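Local coordinates for protein bifunctional endo-1,4-beta-xylanase A (Neocallimastix patriciarum, PDB 2C1F) that cleaves internal beta-1,4-xylosidic bonds of xylan, as a family 11 glycoside hydrolase domain of a bifunctional xylanase, at residues Gly8-Lys13 with Ile23-Thr28. Residues are numbered along the deposited sequence; the frame is centred on the assembly and turned at random.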
loop_
_atom_site.group_PDB
_atom_site.type_symbol
_atom_site.label_atom_id
_atom_site.label_comp_id
_atom_site.label_asym_id
_atom_site.label_seq_id
_atom_site.Cartn_x
_atom_site.Cartn_y
_atom_site.Cartn_z
ATOM N N GLY A 8 -9.391 -7.491 -21.555
ATOM C CA GLY A 8 -10.219 -6.376 -22.004
ATOM C C GLY A 8 -9.926 -5.120 -21.207
ATOM O O GLY A 8 -9.520 -4.098 -21.767
ATOM N N GLN A 9 -10.128 -5.206 -19.896
ATOM C CA GLN A 9 -9.914 -4.082 -18.995
ATOM C C GLN A 9 -8.762 -4.401 -18.053
ATOM O O GLN A 9 -8.689 -5.505 -17.514
ATOM C CB GLN A 9 -11.179 -3.815 -18.172
ATOM C CG GLN A 9 -12.457 -3.592 -18.985
ATOM C CD GLN A 9 -12.348 -2.448 -19.979
ATOM O OE1 GLN A 9 -12.711 -2.598 -21.150
ATOM N NE2 GLN A 9 -11.853 -1.298 -19.519
ATOM N N ASN A 10 -7.872 -3.433 -17.859
ATOM C CA ASN A 10 -6.710 -3.624 -17.006
ATOM C C ASN A 10 -6.781 -2.805 -15.721
ATOM O O ASN A 10 -5.828 -2.804 -14.940
ATOM C CB ASN A 10 -5.424 -3.311 -17.786
ATOM C CG ASN A 10 -5.094 -4.373 -18.842
ATOM O OD1 ASN A 10 -5.627 -5.481 -18.820
ATOM N ND2 ASN A 10 -4.218 -4.023 -19.777
ATOM N N GLN A 11 -7.906 -2.120 -15.501
ATOM C CA GLN A 11 -8.125 -1.373 -14.259
ATOM C C GLN A 11 -9.599 -1.208 -13.903
ATOM O O GLN A 11 -10.445 -1.033 -14.779
ATOM C CB GLN A 11 -7.488 0.012 -14.340
ATOM C CG GLN A 11 -7.220 0.626 -12.963
ATOM C CD GLN A 11 -7.270 2.136 -12.976
ATOM O OE1 GLN A 11 -7.100 2.766 -14.024
ATOM N NE2 GLN A 11 -7.508 2.731 -11.812
ATOM N N HIS A 12 -9.887 -1.286 -12.609
ATOM C CA HIS A 12 -11.185 -0.907 -12.056
ATOM C C HIS A 12 -10.940 -0.197 -10.739
ATOM O O HIS A 12 -10.134 -0.644 -9.910
ATOM C CB HIS A 12 -12.089 -2.121 -11.800
ATOM C CG HIS A 12 -12.281 -2.997 -12.995
ATOM N ND1 HIS A 12 -13.230 -2.743 -13.956
ATOM C CD2 HIS A 12 -11.636 -4.120 -13.391
ATOM C CE1 HIS A 12 -13.163 -3.668 -14.897
ATOM N NE2 HIS A 12 -12.207 -4.519 -14.576
ATOM N N LYS A 13 -11.629 0.919 -10.544
ATOM C CA LYS A 13 -11.601 1.588 -9.264
ATOM C C LYS A 13 -12.967 2.163 -8.956
ATOM O O LYS A 13 -13.685 2.618 -9.842
ATOM C CB LYS A 13 -10.501 2.662 -9.218
ATOM C CG LYS A 13 -10.885 4.064 -9.638
ATOM C CD LYS A 13 -9.708 5.024 -9.429
ATOM C CE LYS A 13 -9.602 5.526 -7.974
ATOM N NZ LYS A 13 -10.209 6.901 -7.797
ATOM N N ILE A 23 -8.095 -2.063 -8.520
ATOM C CA ILE A 23 -7.311 -3.167 -9.046
ATOM C C ILE A 23 -6.697 -2.702 -10.364
ATOM O O ILE A 23 -7.344 -2.030 -11.152
ATOM C CB ILE A 23 -8.148 -4.465 -9.211
ATOM C CG1 ILE A 23 -7.302 -5.571 -9.838
ATOM C CG2 ILE A 23 -9.427 -4.231 -10.032
ATOM C CD1 ILE A 23 -7.837 -6.947 -9.583
ATOM N N TRP A 24 -5.431 -3.031 -10.578
ATOM C CA TRP A 24 -4.731 -2.589 -11.776
ATOM C C TRP A 24 -3.738 -3.644 -12.218
ATOM O O TRP A 24 -3.091 -4.285 -11.373
ATOM C CB TRP A 24 -4.029 -1.256 -11.504
ATOM C CG TRP A 24 -3.104 -0.745 -12.596
ATOM C CD1 TRP A 24 -3.431 0.088 -13.622
ATOM C CD2 TRP A 24 -1.701 -1.017 -12.732
ATOM N NE1 TRP A 24 -2.323 0.349 -14.396
ATOM C CE2 TRP A 24 -1.249 -0.320 -13.873
ATOM C CE3 TRP A 24 -0.792 -1.802 -12.017
ATOM C CZ2 TRP A 24 0.080 -0.372 -14.306
ATOM C CZ3 TRP A 24 0.523 -1.852 -12.440
ATOM C CH2 TRP A 24 0.950 -1.143 -13.573
ATOM N N LEU A 25 -3.638 -3.804 -13.543
ATOM C CA LEU A 25 -2.648 -4.660 -14.209
ATOM C C LEU A 25 -2.010 -3.852 -15.325
ATOM O O LEU A 25 -2.696 -3.129 -16.033
ATOM C CB LEU A 25 -3.317 -5.907 -14.804
ATOM C CG LEU A 25 -2.443 -7.034 -15.396
ATOM C CD1 LEU A 25 -1.825 -7.924 -14.311
ATOM C CD2 LEU A 25 -3.248 -7.899 -16.343
ATOM N N ASP A 26 -0.698 -3.965 -15.495
ATOM C CA ASP A 26 -0.034 -3.279 -16.593
ATOM C C ASP A 26 -0.409 -3.954 -17.912
ATOM O O ASP A 26 -1.093 -4.982 -17.911
ATOM C CB ASP A 26 1.482 -3.279 -16.388
ATOM C CG ASP A 26 2.177 -2.133 -17.105
ATOM O OD1 ASP A 26 1.557 -1.457 -17.958
ATOM O OD2 ASP A 26 3.370 -1.911 -16.826
ATOM N N ASN A 27 0.029 -3.375 -19.034
ATOM C CA ASN A 27 -0.261 -3.913 -20.373
ATOM C C ASN A 27 0.762 -4.952 -20.851
ATOM O O ASN A 27 0.800 -5.302 -22.040
ATOM C CB ASN A 27 -0.401 -2.773 -21.407
ATOM C CG ASN A 27 0.893 -1.972 -21.596
ATOM O OD1 ASN A 27 1.958 -2.338 -21.089
ATOM N ND2 ASN A 27 0.798 -0.870 -22.328
ATOM N N THR A 28 1.557 -5.461 -19.910
ATOM C CA THR A 28 2.644 -6.400 -20.187
ATOM C C THR A 28 2.225 -7.870 -20.073
ATOM O O THR A 28 3.051 -8.763 -20.249
ATOM C CB THR A 28 3.814 -6.148 -19.216
ATOM O OG1 THR A 28 3.334 -6.197 -17.870
ATOM C CG2 THR A 28 4.431 -4.775 -19.464
#
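His12 and Ile23 form an antiparallel hydrogen-bonded pair in the hairpin of strands 11-16 and 19-25: His12 N donates a hydrogen bond to Ile23 O (3.0 Å), and Ile23 N donates one to His12 O (2.8 Å). Next to it, Gln11 and Trp24 form a non-hydrogen-bonded pair, after which Leu25 N donates to Asn10 O at 2.8 Å. From CB, 3.8 Å from Ile23 O, the Gln11 side chain leaves with CG anti to the backbone N (chi1 -159°); Gln11 CG thereby lies 3.2 Å from Ile23 O and 3.9 Å from Trp24 CD1, at the indole edge and in its plane. The extended chain carries the amide past the ring, its plane 70° from that of the indole. On the other face, Ile23 CG2 lies 3.8 Å from His12 CB, at the imidazole edge, while His12 NE2 bonds to Thr4 O of strand 2-5. Asn10 CB rests 3.2 Å from Leu25 O. Replacing Asn10 by alanine would keep that CB and the backbone bond, but would probably open a gap beside Asp26 and Asn27, where the amide packs. Backbone bonds alone thus tie the two segments at this edge of the larger jelly-roll sheet, with side-chain carbon contacts added, so the pairing depends little on side-chain polar groups.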